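Local atomic coordinates of ALDH21) (Physcomitrella patens subsp. patens, PDB entry 5MZ5), a protein that oxidises succinic semialdehyde with NADP(+) as cofactor, as a tetrameric plant member of the aldehyde dehydrogenase family. Residues S426-K429 and E430-E434; F455-F458 and E459-V463. One frame throughout, in Å; residues are numbered along the deposited sequence.

Contact 1: S426-K429 and E430-E434; sequences SDFK and EAVKE
The ring of Phe428 carries the CG2 methyl of Val432 over one face, displaced toward the rim, in the first turn of helix 428-435, whose N-cap is Asp427. The methyl lies 4.0 Å from the ring centroid and 24° off the ring normal, which identifies a CH-pi contact. With CG of Phe428 anti to its own nitrogen (chi1 178°), the ring follows the flank from which Val432, one turn on, projects; Tyr456 of helix 451-460 packs on both residues, and Leu515 of a second subunit on Phe428.

At the start of the helix, Asp427 OD2 accepts from Glu430 N at 3.2 Å. The bond is bent, 141° at the hydrogen, and the donor comes from above the carboxylate plane. OD2 also rests against Glu430 CG. A leucine in place of Asp427 would probably leave the Glu430 amide without its capping acceptor and weaken the start of the helix. Two like-charged carboxylates stand close here, Asp427 OD2 and Glu430 OE2 being 4.7 Å apart, which might raise the proton affinity of either. Beside the cap, Ala431 N donates to Asp427 O over 3.0 Å.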
loop_
_atom_site.group_PDB
_atom_site.type_symbol
_atom_site.label_atom_id
_atom_site.label_comp_id
_atom_site.label_asym_id
_atom_site.label_seq_id
_atom_site.Cartn_x
_atom_site.Cartn_y
_atom_site.Cartn_z
ATOM N N SER A 426 7.182 -8.078 -40.730
ATOM C CA SER A 426 8.241 -7.129 -41.083
ATOM C C SER A 426 8.166 -5.885 -40.200
ATOM O O SER A 426 9.193 -5.235 -39.979
ATOM C CB SER A 426 8.148 -6.732 -42.557
ATOM O OG SER A 426 6.848 -6.275 -42.895
ATOM N N ASP A 427 6.951 -5.542 -39.721
ATOM C CA ASP A 427 6.728 -4.377 -38.868
ATOM C C ASP A 427 6.306 -4.796 -37.451
ATOM O O ASP A 427 5.328 -5.527 -37.289
ATOM C CB ASP A 427 5.699 -3.426 -39.508
ATOM C CG ASP A 427 5.523 -2.123 -38.747
ATOM O OD1 ASP A 427 6.487 -1.346 -38.678
ATOM O OD2 ASP A 427 4.423 -1.889 -38.223
ATOM N N PHE A 428 7.047 -4.328 -36.433
ATOM C CA PHE A 428 6.801 -4.629 -35.025
ATOM C C PHE A 428 5.401 -4.185 -34.555
ATOM O O PHE A 428 4.717 -4.968 -33.898
ATOM C CB PHE A 428 7.921 -4.056 -34.114
ATOM C CG PHE A 428 7.675 -4.313 -32.648
ATOM C CD1 PHE A 428 7.918 -5.565 -32.094
ATOM C CD2 PHE A 428 7.164 -3.313 -31.823
ATOM C CE1 PHE A 428 7.658 -5.810 -30.739
ATOM C CE2 PHE A 428 6.916 -3.557 -30.468
ATOM C CZ PHE A 428 7.155 -4.805 -29.937
ATOM N N LYS A 429 4.993 -2.933 -34.874
ATOM C CA LYS A 429 3.690 -2.377 -34.504
ATOM C C LYS A 429 2.565 -3.274 -35.054
ATOM O O LYS A 429 1.576 -3.525 -34.355
ATOM C CB LYS A 429 3.529 -0.959 -35.068
ATOM C CG LYS A 429 4.018 0.139 -34.145
ATOM C CD LYS A 429 4.036 1.497 -34.867
ATOM C CE LYS A 429 3.727 2.729 -34.031
ATOM N NZ LYS A 429 4.905 3.258 -33.287
ATOM N N GLU A 430 2.751 -3.779 -36.295
ATOM C CA GLU A 430 1.820 -4.672 -36.982
ATOM C C GLU A 430 1.758 -6.029 -36.315
ATOM O O GLU A 430 0.681 -6.609 -36.250
ATOM C CB GLU A 430 2.170 -4.806 -38.475
ATOM C CG GLU A 430 1.737 -3.610 -39.310
ATOM C CD GLU A 430 0.249 -3.314 -39.369
ATOM O OE1 GLU A 430 -0.553 -4.255 -39.571
ATOM O OE2 GLU A 430 -0.114 -2.125 -39.230
ATOM N N ALA A 431 2.905 -6.538 -35.816
ATOM C CA ALA A 431 2.969 -7.811 -35.098
ATOM C C ALA A 431 2.140 -7.709 -33.800
ATOM O O ALA A 431 1.394 -8.639 -33.502
ATOM C CB ALA A 431 4.419 -8.178 -34.779
ATOM N N VAL A 432 2.250 -6.563 -33.057
ATOM C CA VAL A 432 1.505 -6.300 -31.819
ATOM C C VAL A 432 -0.006 -6.267 -32.124
ATOM O O VAL A 432 -0.792 -6.888 -31.406
ATOM C CB VAL A 432 1.985 -5.008 -31.089
ATOM C CG1 VAL A 432 1.106 -4.694 -29.868
ATOM C CG2 VAL A 432 3.456 -5.116 -30.679
ATOM N N LYS A 433 -0.386 -5.562 -33.204
ATOM C CA LYS A 433 -1.753 -5.454 -33.690
ATOM C C LYS A 433 -2.304 -6.866 -34.037
ATOM O O LYS A 433 -3.442 -7.186 -33.684
ATOM C CB LYS A 433 -1.808 -4.516 -34.913
ATOM C CG LYS A 433 -3.228 -4.206 -35.375
ATOM C CD LYS A 433 -3.257 -3.315 -36.609
ATOM C CE LYS A 433 -4.675 -3.085 -37.055
ATOM N NZ LYS A 433 -4.733 -2.159 -38.219
ATOM N N GLU A 434 -1.475 -7.719 -34.662
ATOM C CA GLU A 434 -1.877 -9.075 -35.000
ATOM C C GLU A 434 -2.012 -9.974 -33.761
ATOM O O GLU A 434 -2.884 -10.846 -33.734
ATOM C CB GLU A 434 -0.965 -9.691 -36.079
ATOM C CG GLU A 434 -1.569 -10.898 -36.775
ATOM C CD GLU A 434 -2.979 -10.785 -37.331
ATOM O OE1 GLU A 434 -3.447 -9.654 -37.604
ATOM O OE2 GLU A 434 -3.607 -11.848 -37.528
#

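Contact 2: F455-F458 and E459-V463; sequences FYAF and EHMEV
Two torsions set the aromatic pair: CG of Tyr456 is anti to its own nitrogen (chi1 177°), while CG of His460 is anti to its carbonyl carbon (chi1 -65°), and the two rings meet one helical turn apart. The imidazole places ND1 over the centre of the phenol ring, 3.3 Å above its plane, and Tyr456 CE2 is the ring atom nearest to ND1. The planes make 34° with each other, an oblique pairing.

A hydrogen bond fixes the rotation of the imidazole. Its ND1 donates to Tyr456 O at 3.0 Å, and the same oxygen accepts from His460 N at 2.9 Å, so one carbonyl receives both the backbone and the side chain of His460. The ND1 bond is the less direct: its donor is tilted from the carbonyl plane and the oxygen lies out of the imidazole plane. This assigns a proton to ND1.

On another side of the helix, Met461 SD packs on Ala457 CB at 3.9 Å, and Met461 N still donates to Ala457 O although Met461 has left helical backbone angles. A water donates to both Phe455 O and Glu459 OE2, the latter at 2.7 Å; OE2 also forms a salt bridge with Lys175 of the third subunit. Lys505 of that subunit donates to the carbonyls of Phe458 and Met461. Ala457 and Met461 face strand 443-447, making this the C-terminal end of the helix in a beta-alpha-beta crossover that leads to strand 465-468.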
loop_
_atom_site.group_PDB
_atom_site.type_symbol
_atom_site.label_atom_id
_atom_site.label_comp_id
_atom_site.label_asym_id
_atom_site.label_seq_id
_atom_site.Cartn_x
_atom_site.Cartn_y
_atom_site.Cartn_z
ATOM N N PHE A 455 8.382 -2.146 -23.574
ATOM C CA PHE A 455 7.375 -1.329 -22.912
ATOM C C PHE A 455 6.216 -0.931 -23.833
ATOM O O PHE A 455 5.122 -0.699 -23.331
ATOM C CB PHE A 455 8.013 -0.121 -22.198
ATOM C CG PHE A 455 8.643 -0.593 -20.901
ATOM C CD1 PHE A 455 9.969 -1.023 -20.867
ATOM C CD2 PHE A 455 7.879 -0.712 -19.735
ATOM C CE1 PHE A 455 10.532 -1.512 -19.686
ATOM C CE2 PHE A 455 8.448 -1.201 -18.553
ATOM C CZ PHE A 455 9.769 -1.601 -18.538
ATOM N N TYR A 456 6.426 -0.897 -25.160
ATOM C CA TYR A 456 5.354 -0.638 -26.133
ATOM C C TYR A 456 4.412 -1.848 -26.075
ATOM O O TYR A 456 3.192 -1.675 -26.015
ATOM C CB TYR A 456 5.914 -0.425 -27.568
ATOM C CG TYR A 456 4.839 -0.236 -28.620
ATOM C CD1 TYR A 456 4.195 -1.331 -29.196
ATOM C CD2 TYR A 456 4.423 1.036 -28.998
ATOM C CE1 TYR A 456 3.169 -1.163 -30.130
ATOM C CE2 TYR A 456 3.420 1.216 -29.955
ATOM C CZ TYR A 456 2.788 0.112 -30.507
ATOM O OH TYR A 456 1.784 0.279 -31.431
ATOM N N ALA A 457 4.983 -3.075 -26.068
ATOM C CA ALA A 457 4.199 -4.316 -25.987
ATOM C C ALA A 457 3.421 -4.391 -24.654
ATOM O O ALA A 457 2.264 -4.803 -24.653
ATOM C CB ALA A 457 5.110 -5.524 -26.135
ATOM N N PHE A 458 4.039 -3.963 -23.530
ATOM C CA PHE A 458 3.360 -3.942 -22.229
ATOM C C PHE A 458 2.139 -3.014 -22.289
ATOM O O PHE A 458 1.058 -3.376 -21.843
ATOM C CB PHE A 458 4.336 -3.541 -21.084
ATOM C CG PHE A 458 3.742 -3.528 -19.682
ATOM C CD1 PHE A 458 2.788 -4.472 -19.295
ATOM C CD2 PHE A 458 4.175 -2.605 -18.733
ATOM C CE1 PHE A 458 2.233 -4.454 -18.004
ATOM C CE2 PHE A 458 3.651 -2.615 -17.427
ATOM C CZ PHE A 458 2.679 -3.538 -17.074
ATOM N N GLU A 459 2.313 -1.856 -22.901
ATOM C CA GLU A 459 1.279 -0.851 -23.065
ATOM C C GLU A 459 0.127 -1.241 -24.013
ATOM O O GLU A 459 -1.027 -0.942 -23.701
ATOM C CB GLU A 459 1.927 0.447 -23.563
ATOM C CG GLU A 459 1.241 1.716 -23.084
ATOM C CD GLU A 459 1.132 1.949 -21.585
ATOM O OE1 GLU A 459 0.170 2.647 -21.190
ATOM O OE2 GLU A 459 1.977 1.439 -20.808
ATOM N N HIS A 460 0.433 -1.868 -25.161
ATOM C CA HIS A 460 -0.568 -2.111 -26.198
ATOM C C HIS A 460 -1.116 -3.529 -26.319
ATOM O O HIS A 460 -2.173 -3.684 -26.948
ATOM C CB HIS A 460 -0.024 -1.640 -27.559
ATOM C CG HIS A 460 0.185 -0.160 -27.569
ATOM N ND1 HIS A 460 1.431 0.395 -27.316
ATOM C CD2 HIS A 460 -0.728 0.836 -27.635
ATOM C CE1 HIS A 460 1.246 1.702 -27.311
ATOM N NE2 HIS A 460 -0.034 2.014 -27.501
ATOM N N MET A 461 -0.461 -4.551 -25.720
ATOM C CA MET A 461 -1.019 -5.910 -25.797
ATOM C C MET A 461 -2.263 -6.025 -24.890
ATOM O O MET A 461 -2.187 -5.729 -23.701
ATOM C CB MET A 461 0.026 -6.977 -25.481
ATOM C CG MET A 461 0.995 -7.190 -26.620
ATOM S SD MET A 461 2.372 -8.232 -26.088
ATOM C CE MET A 461 2.876 -8.869 -27.644
ATOM N N GLU A 462 -3.402 -6.406 -25.477
ATOM C CA GLU A 462 -4.715 -6.508 -24.839
ATOM C C GLU A 462 -4.890 -7.803 -24.090
ATOM O O GLU A 462 -5.713 -8.646 -24.464
ATOM C CB GLU A 462 -5.823 -6.292 -25.887
ATOM C CG GLU A 462 -5.827 -4.885 -26.453
ATOM C CD GLU A 462 -6.575 -4.675 -27.759
ATOM O OE1 GLU A 462 -7.103 -5.654 -28.338
ATOM O OE2 GLU A 462 -6.576 -3.520 -28.235
ATOM N N VAL A 463 -4.087 -7.968 -23.030
ATOM C CA VAL A 463 -4.021 -9.181 -22.210
ATOM C C VAL A 463 -3.920 -8.816 -20.732
ATOM O O VAL A 463 -3.670 -7.650 -20.410
ATOM C CB VAL A 463 -2.787 -10.066 -22.643
ATOM C CG1 VAL A 463 -2.973 -10.659 -24.042
ATOM C CG2 VAL A 463 -1.478 -9.282 -22.552
HETATM O O HOH W 1 4.572 0.592 -20.830
#

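In the fold
Contact 1 precedes contact 2 along the chain, and their centres are 12 Å apart. The first lies at the start of helix 428-435, the second at the end of helix 451-460; strand 443-447 runs between these helices in sequence. The helices touch directly: Phe428 CE2 approaches Tyr456 CD1 at 3.7 Å, Lys429 CG meets Tyr456 OH at 3.5 Å, and Val432 CG1 reaches His460 CB at 4.0 Å. Inward, Val432 meets strand 290-294 and Ala457 strand 443-447, neighbours in one mixed sheet. Both contacts also touch the second subunit, and 455-463 reaches the third and fourth, placing this helix pair at the tetramer interfaces, away from the annotated substrate and NADP(+) sites.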